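Local coordinates for protein oxidoreductase, NAD-binding (Acidithiobacillus ferrooxidans, PDB 7BVJ) that catalyses the NAD(+)-dependent oxidation of the glucosamine 3-position of UDP-N-acetylglucosamine to a ketone, a step in making the diamino sugar of some lipid A molecules, at residues Leu153-Met162 and Val188-Ala197. Numbering follows the deposited sequence.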
ATOM      1  N   LEU A 153       2.951  -1.747  19.061  1.00 32.86           N
ATOM      2  CA  LEU A 153       3.991  -2.759  19.155  1.00 32.89           C
ATOM      3  C   LEU A 153       3.896  -3.785  18.040  1.00 29.60           C
ATOM      4  O   LEU A 153       4.879  -4.470  17.758  1.00 29.12           O
ATOM      5  CB  LEU A 153       3.929  -3.447  20.523  1.00 41.37           C
ATOM      6  CG  LEU A 153       4.513  -2.590  21.652  1.00 42.28           C
ATOM      7  CD1 LEU A 153       4.812  -3.423  22.910  1.00 32.39           C
ATOM      8  CD2 LEU A 153       5.757  -1.854  21.173  1.00 39.76           C
ATOM      9  N   ASP A 154       2.743  -3.905  17.391  1.00 34.09           N
ATOM     10  CA  ASP A 154       2.596  -4.790  16.249  1.00 31.97           C
ATOM     11  C   ASP A 154       2.683  -4.045  14.920  1.00 34.98           C
ATOM     12  O   ASP A 154       2.279  -4.589  13.888  1.00 35.31           O
ATOM     13  CB  ASP A 154       1.279  -5.558  16.355  1.00 37.26           C
ATOM     14  CG  ASP A 154       1.217  -6.421  17.601  1.00 43.96           C
ATOM     15  OD1 ASP A 154       0.378  -6.145  18.488  1.00 42.65           O
ATOM     16  OD2 ASP A 154       2.026  -7.367  17.704  1.00 43.74           O
ATOM     17  N   ILE A 155       3.190  -2.814  14.925  1.00 34.29           N
ATOM     18  CA  ILE A 155       3.406  -2.036  13.707  1.00 29.65           C
ATOM     19  C   ILE A 155       4.863  -2.209  13.312  1.00 32.41           C
ATOM     20  O   ILE A 155       5.762  -1.692  13.995  1.00 27.76           O
ATOM     21  CB  ILE A 155       3.080  -0.551  13.905  1.00 25.31           C
ATOM     22  CG1 ILE A 155       1.591  -0.327  14.116  1.00 31.15           C
ATOM     23  CG2 ILE A 155       3.573   0.258  12.717  1.00 28.54           C
ATOM     24  CD1 ILE A 155       1.257   1.084  14.525  1.00 30.36           C
ATOM     25  N   ASP A 156       5.108  -2.927  12.213  1.00 26.06           N
ATOM     26  CA  ASP A 156       6.466  -3.072  11.694  1.00 30.62           C
ATOM     27  C   ASP A 156       6.829  -1.779  10.971  1.00 22.61           C
ATOM     28  O   ASP A 156       6.249  -1.451   9.933  1.00 26.19           O
ATOM     29  CB  ASP A 156       6.572  -4.289  10.777  1.00 28.72           C
ATOM     30  CG  ASP A 156       8.003  -4.600  10.358  1.00 30.56           C
ATOM     31  OD1 ASP A 156       8.730  -3.690   9.871  1.00 32.66           O
ATOM     32  OD2 ASP A 156       8.397  -5.778  10.495  1.00 35.33           O
ATOM     33  N   VAL A 157       7.792  -1.049  11.525  1.00 22.19           N
ATOM     34  CA  VAL A 157       8.119   0.293  11.052  1.00 23.85           C
ATOM     35  C   VAL A 157       8.476   0.300   9.563  1.00 20.89           C
ATOM     36  O   VAL A 157       8.140   1.242   8.845  1.00 21.52           O
ATOM     37  CB  VAL A 157       9.233   0.862  11.959  1.00 18.78           C
ATOM     38  CG1 VAL A 157      10.100   1.866  11.275  1.00 27.35           C
ATOM     39  CG2 VAL A 157       8.581   1.473  13.213  1.00 28.38           C
ATOM     40  N   ILE A 158       9.120  -0.753   9.070  1.00 23.18           N
ATOM     41  CA  ILE A 158       9.457  -0.848   7.653  1.00 20.62           C
ATOM     42  C   ILE A 158       8.313  -1.452   6.845  1.00 26.21           C
ATOM     43  O   ILE A 158       7.870  -0.864   5.852  1.00 26.90           O
ATOM     44  CB  ILE A 158      10.753  -1.665   7.478  1.00 19.42           C
ATOM     45  CG1 ILE A 158      11.853  -1.113   8.382  1.00 26.90           C
ATOM     46  CG2 ILE A 158      11.205  -1.629   6.028  1.00 19.46           C
ATOM     47  CD1 ILE A 158      12.129   0.365   8.114  1.00 20.78           C
ATOM     48  N   MET A 159       7.815  -2.629   7.264  1.00 23.42           N
ATOM     49  CA  MET A 159       6.843  -3.392   6.479  1.00 27.22           C
ATOM     50  C   MET A 159       5.430  -2.820   6.541  1.00 25.54           C
ATOM     51  O   MET A 159       4.629  -3.081   5.634  1.00 25.41           O
ATOM     52  CB  MET A 159       6.817  -4.858   6.935  1.00 28.36           C
ATOM     53  CG  MET A 159       8.169  -5.585   6.898  1.00 29.35           C
ATOM     54  SD  MET A 159       9.010  -5.655   5.293  1.00 38.59           S
ATOM     55  CE  MET A 159       7.607  -5.974   4.234  1.00 24.37           C
ATOM     56  N   ASP A 160       5.096  -2.048   7.576  1.00 26.74           N
ATOM     57  CA  ASP A 160       3.760  -1.481   7.695  1.00 28.17           C
ATOM     58  C   ASP A 160       3.694   0.026   7.478  1.00 28.25           C
ATOM     59  O   ASP A 160       2.595   0.538   7.266  1.00 29.64           O
ATOM     60  CB  ASP A 160       3.160  -1.802   9.077  1.00 26.78           C
ATOM     61  CG  ASP A 160       3.113  -3.298   9.366  1.00 31.37           C
ATOM     62  OD1 ASP A 160       2.689  -4.074   8.478  1.00 30.24           O
ATOM     63  OD2 ASP A 160       3.524  -3.700  10.477  1.00 29.83           O
ATOM     64  N   LEU A 161       4.815   0.753   7.581  1.00 22.06           N
ATOM     65  CA  LEU A 161       4.832   2.194   7.347  1.00 22.58           C
ATOM     66  C   LEU A 161       5.693   2.565   6.150  1.00 23.84           C
ATOM     67  O   LEU A 161       5.184   3.128   5.174  1.00 27.04           O
ATOM     68  CB  LEU A 161       5.346   2.941   8.586  1.00 27.56           C
ATOM     69  CG  LEU A 161       4.643   2.806   9.929  1.00 25.55           C
ATOM     70  CD1 LEU A 161       5.402   3.597  10.970  1.00 24.05           C
ATOM     71  CD2 LEU A 161       3.204   3.304   9.819  1.00 27.19           C
ATOM     72  N   MET A 162       6.981   2.221   6.178  1.00 25.39           N
ATOM     73  CA  MET A 162       7.894   2.736   5.169  1.00 23.76           C
ATOM     74  C   MET A 162       7.591   2.161   3.798  1.00 24.09           C
ATOM     75  O   MET A 162       7.872   2.805   2.776  1.00 19.40           O
ATOM     76  CB  MET A 162       9.342   2.439   5.550  1.00 20.71           C
ATOM     77  CG  MET A 162      10.316   3.344   4.821  1.00 19.91           C
ATOM     78  SD  MET A 162      12.021   2.849   4.970  1.00 19.61           S
ATOM     79  CE  MET A 162      12.459   3.519   6.590  1.00 19.65           C
ATOM     80  N   VAL A 188      11.449   1.243  22.749  1.00 23.99           N
ATOM     81  CA  VAL A 188      10.547   0.464  23.597  1.00 26.26           C
ATOM     82  C   VAL A 188      11.060  -0.960  23.750  1.00 27.40           C
ATOM     83  O   VAL A 188      11.112  -1.505  24.860  1.00 29.13           O
ATOM     84  CB  VAL A 188       9.122   0.488  23.013  1.00 36.25           C
ATOM     85  CG1 VAL A 188       8.181  -0.366  23.857  1.00 30.97           C
ATOM     86  CG2 VAL A 188       8.613   1.929  22.891  1.00 30.17           C
ATOM     87  N   THR A 189      11.472  -1.563  22.634  1.00 21.81           N
ATOM     88  CA  THR A 189      11.920  -2.945  22.571  1.00 26.31           C
ATOM     89  C   THR A 189      13.239  -3.022  21.822  1.00 24.23           C
ATOM     90  O   THR A 189      13.895  -1.999  21.612  1.00 26.94           O
ATOM     91  CB  THR A 189      10.872  -3.835  21.885  1.00 24.10           C
ATOM     92  OG1 THR A 189      10.735  -3.442  20.516  1.00 30.99           O
ATOM     93  CG2 THR A 189       9.526  -3.713  22.576  1.00 27.46           C
ATOM     94  N   ASP A 190      13.648  -4.233  21.442  1.00 24.50           N
ATOM     95  CA  ASP A 190      14.745  -4.445  20.506  1.00 23.54           C
ATOM     96  C   ASP A 190      14.362  -4.162  19.053  1.00 29.24           C
ATOM     97  O   ASP A 190      15.257  -4.087  18.201  1.00 29.19           O
ATOM     98  CB  ASP A 190      15.233  -5.889  20.618  1.00 35.88           C
ATOM     99  CG  ASP A 190      14.098  -6.907  20.460  1.00 38.14           C
ATOM    100  OD1 ASP A 190      12.960  -6.654  20.940  1.00 33.19           O
ATOM    101  OD2 ASP A 190      14.352  -7.965  19.838  1.00 43.80           O
ATOM    102  N   LYS A 191      13.064  -4.054  18.752  1.00 26.75           N
ATOM    103  CA  LYS A 191      12.586  -3.752  17.407  1.00 29.12           C
ATOM    104  C   LYS A 191      12.624  -2.253  17.174  1.00 25.30           C
ATOM    105  O   LYS A 191      12.328  -1.467  18.078  1.00 24.11           O
ATOM    106  CB  LYS A 191      11.147  -4.232  17.211  1.00 22.75           C
ATOM    107  CG  LYS A 191      10.972  -5.724  17.300  1.00 33.86           C
ATOM    108  CD  LYS A 191      11.783  -6.415  16.236  1.00 38.82           C
ATOM    109  CE  LYS A 191      11.597  -7.915  16.300  1.00 37.51           C
ATOM    110  NZ  LYS A 191      12.732  -8.623  15.635  1.00 46.51           N
ATOM    111  N   ALA A 192      12.943  -1.863  15.941  1.00 27.17           N
ATOM    112  CA  ALA A 192      13.049  -0.448  15.611  1.00 22.90           C
ATOM    113  C   ALA A 192      11.731   0.252  15.908  1.00 21.34           C
ATOM    114  O   ALA A 192      10.659  -0.251  15.559  1.00 24.84           O
ATOM    115  CB  ALA A 192      13.428  -0.276  14.133  1.00 21.97           C
ATOM    116  N   ASP A 193      11.804   1.394  16.595  1.00 16.74           N
ATOM    117  CA  ASP A 193      10.651   2.280  16.694  1.00 22.68           C
ATOM    118  C   ASP A 193      10.694   3.382  15.653  1.00 25.46           C
ATOM    119  O   ASP A 193       9.659   3.988  15.360  1.00 24.25           O
ATOM    120  CB  ASP A 193      10.566   2.929  18.077  1.00 22.24           C
ATOM    121  CG  ASP A 193      10.331   1.914  19.189  1.00 28.55           C
ATOM    122  OD1 ASP A 193       9.364   1.106  19.104  1.00 27.73           O
ATOM    123  OD2 ASP A 193      11.128   1.938  20.148  1.00 28.73           O
ATOM    124  N   MET A 194      11.873   3.674  15.130  1.00 22.30           N
ATOM    125  CA  MET A 194      11.988   4.588  14.010  1.00 29.04           C
ATOM    126  C   MET A 194      13.112   4.085  13.124  1.00 20.14           C
ATOM    127  O   MET A 194      14.070   3.488  13.602  1.00 20.53           O
ATOM    128  CB  MET A 194      12.264   6.017  14.478  1.00 27.61           C
ATOM    129  CG  MET A 194      13.114   6.049  15.731  1.00 25.33           C
ATOM    130  SD  MET A 194      13.513   7.703  16.305  1.00 43.18           S
ATOM    131  CE  MET A 194      12.010   8.102  17.196  1.00 31.66           C
ATOM    132  N   ALA A 195      12.964   4.285  11.828  1.00 23.01           N
ATOM    133  CA  ALA A 195      14.015   3.911  10.904  1.00 24.18           C
ATOM    134  C   ALA A 195      14.082   4.952   9.799  1.00 24.07           C
ATOM    135  O   ALA A 195      13.131   5.693   9.548  1.00 17.31           O
ATOM    136  CB  ALA A 195      13.804   2.508  10.323  1.00 18.53           C
ATOM    137  N   THR A 196      15.248   5.023   9.173  1.00 21.87           N
ATOM    138  CA  THR A 196      15.448   5.906   8.040  1.00 17.65           C
ATOM    139  C   THR A 196      16.347   5.178   7.065  1.00 21.53           C
ATOM    140  O   THR A 196      17.389   4.637   7.460  1.00 14.87           O
ATOM    141  CB  THR A 196      16.041   7.247   8.468  1.00 18.93           C
ATOM    142  OG1 THR A 196      15.089   7.916   9.303  1.00 24.96           O
ATOM    143  CG2 THR A 196      16.349   8.130   7.250  1.00 21.40           C
ATOM    144  N   ALA A 197      15.898   5.108   5.815  1.00 17.34           N
ATOM    145  CA  ALA A 197      16.634   4.449   4.753  1.00 18.67           C
ATOM    146  C   ALA A 197      17.061   5.467   3.707  1.00 23.10           C
ATOM    147  O   ALA A 197      16.377   6.471   3.471  1.00 20.91           O
ATOM    148  CB  ALA A 197      15.803   3.348   4.092  1.00 18.07           C
TER
HETATM  149  O   HOH W   1       9.651  -1.890  13.260  1.00 21.49           O
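In the C-terminal domain of this Gfo/Idh/MocA oxidoreductase, a helix packs on one face of the large mixed sheet, and here V157, I158 and M162 from the first turns of helix 157-173 rest on A195 and A197 of strand 194-201. The axes of 157-162 and 194-197 cross at -76° and approach to 9.3 Å. Alanine suits both strand positions, because a lone methyl lets the helix side chains approach the backbone. V157 divides its two methyls: CG1, anti to the backbone N (chi1 152°), lies 3.9 Å from A195 CB, while CG2 reaches the bulge at the start of the strand, 3.5 Å from D193 O. Were V157 cut back to an alanine, the loss of both methyls would probably leave a gap over A195 and the carbonyls of A192 and D193. I158 approaches the same alanine from another direction, its CD1 3.5 Å from A195 CB, and also touches V303 of helix 290-312. No direct hydrogen bond joins the two segments; instead a water accepts from V157 N at 2.7 Å and donates to A192 O. D156 suits the N-cap, as its OD1 takes a nearly straight bond from M159 N, above the carboxylate plane, and a weak one from I158 N; its OD2 pairs with R304. In the classic beta bulge, D193 and M194 both face V185 of the outermost strand 177-185, and the D193 carboxylate binds the amides of V188 and A187 and the guanidinium of R213. Nearby, L153 CD2 lies 3.9 Å from V188 CG1. One turn on in the helix, the unbranched M162 reaches along the strand: extended chi1 and chi2 set SD 3.9 Å from A197 CB, and the bend at chi3 (-81°) turns CE to 3.7 Å from A195 O.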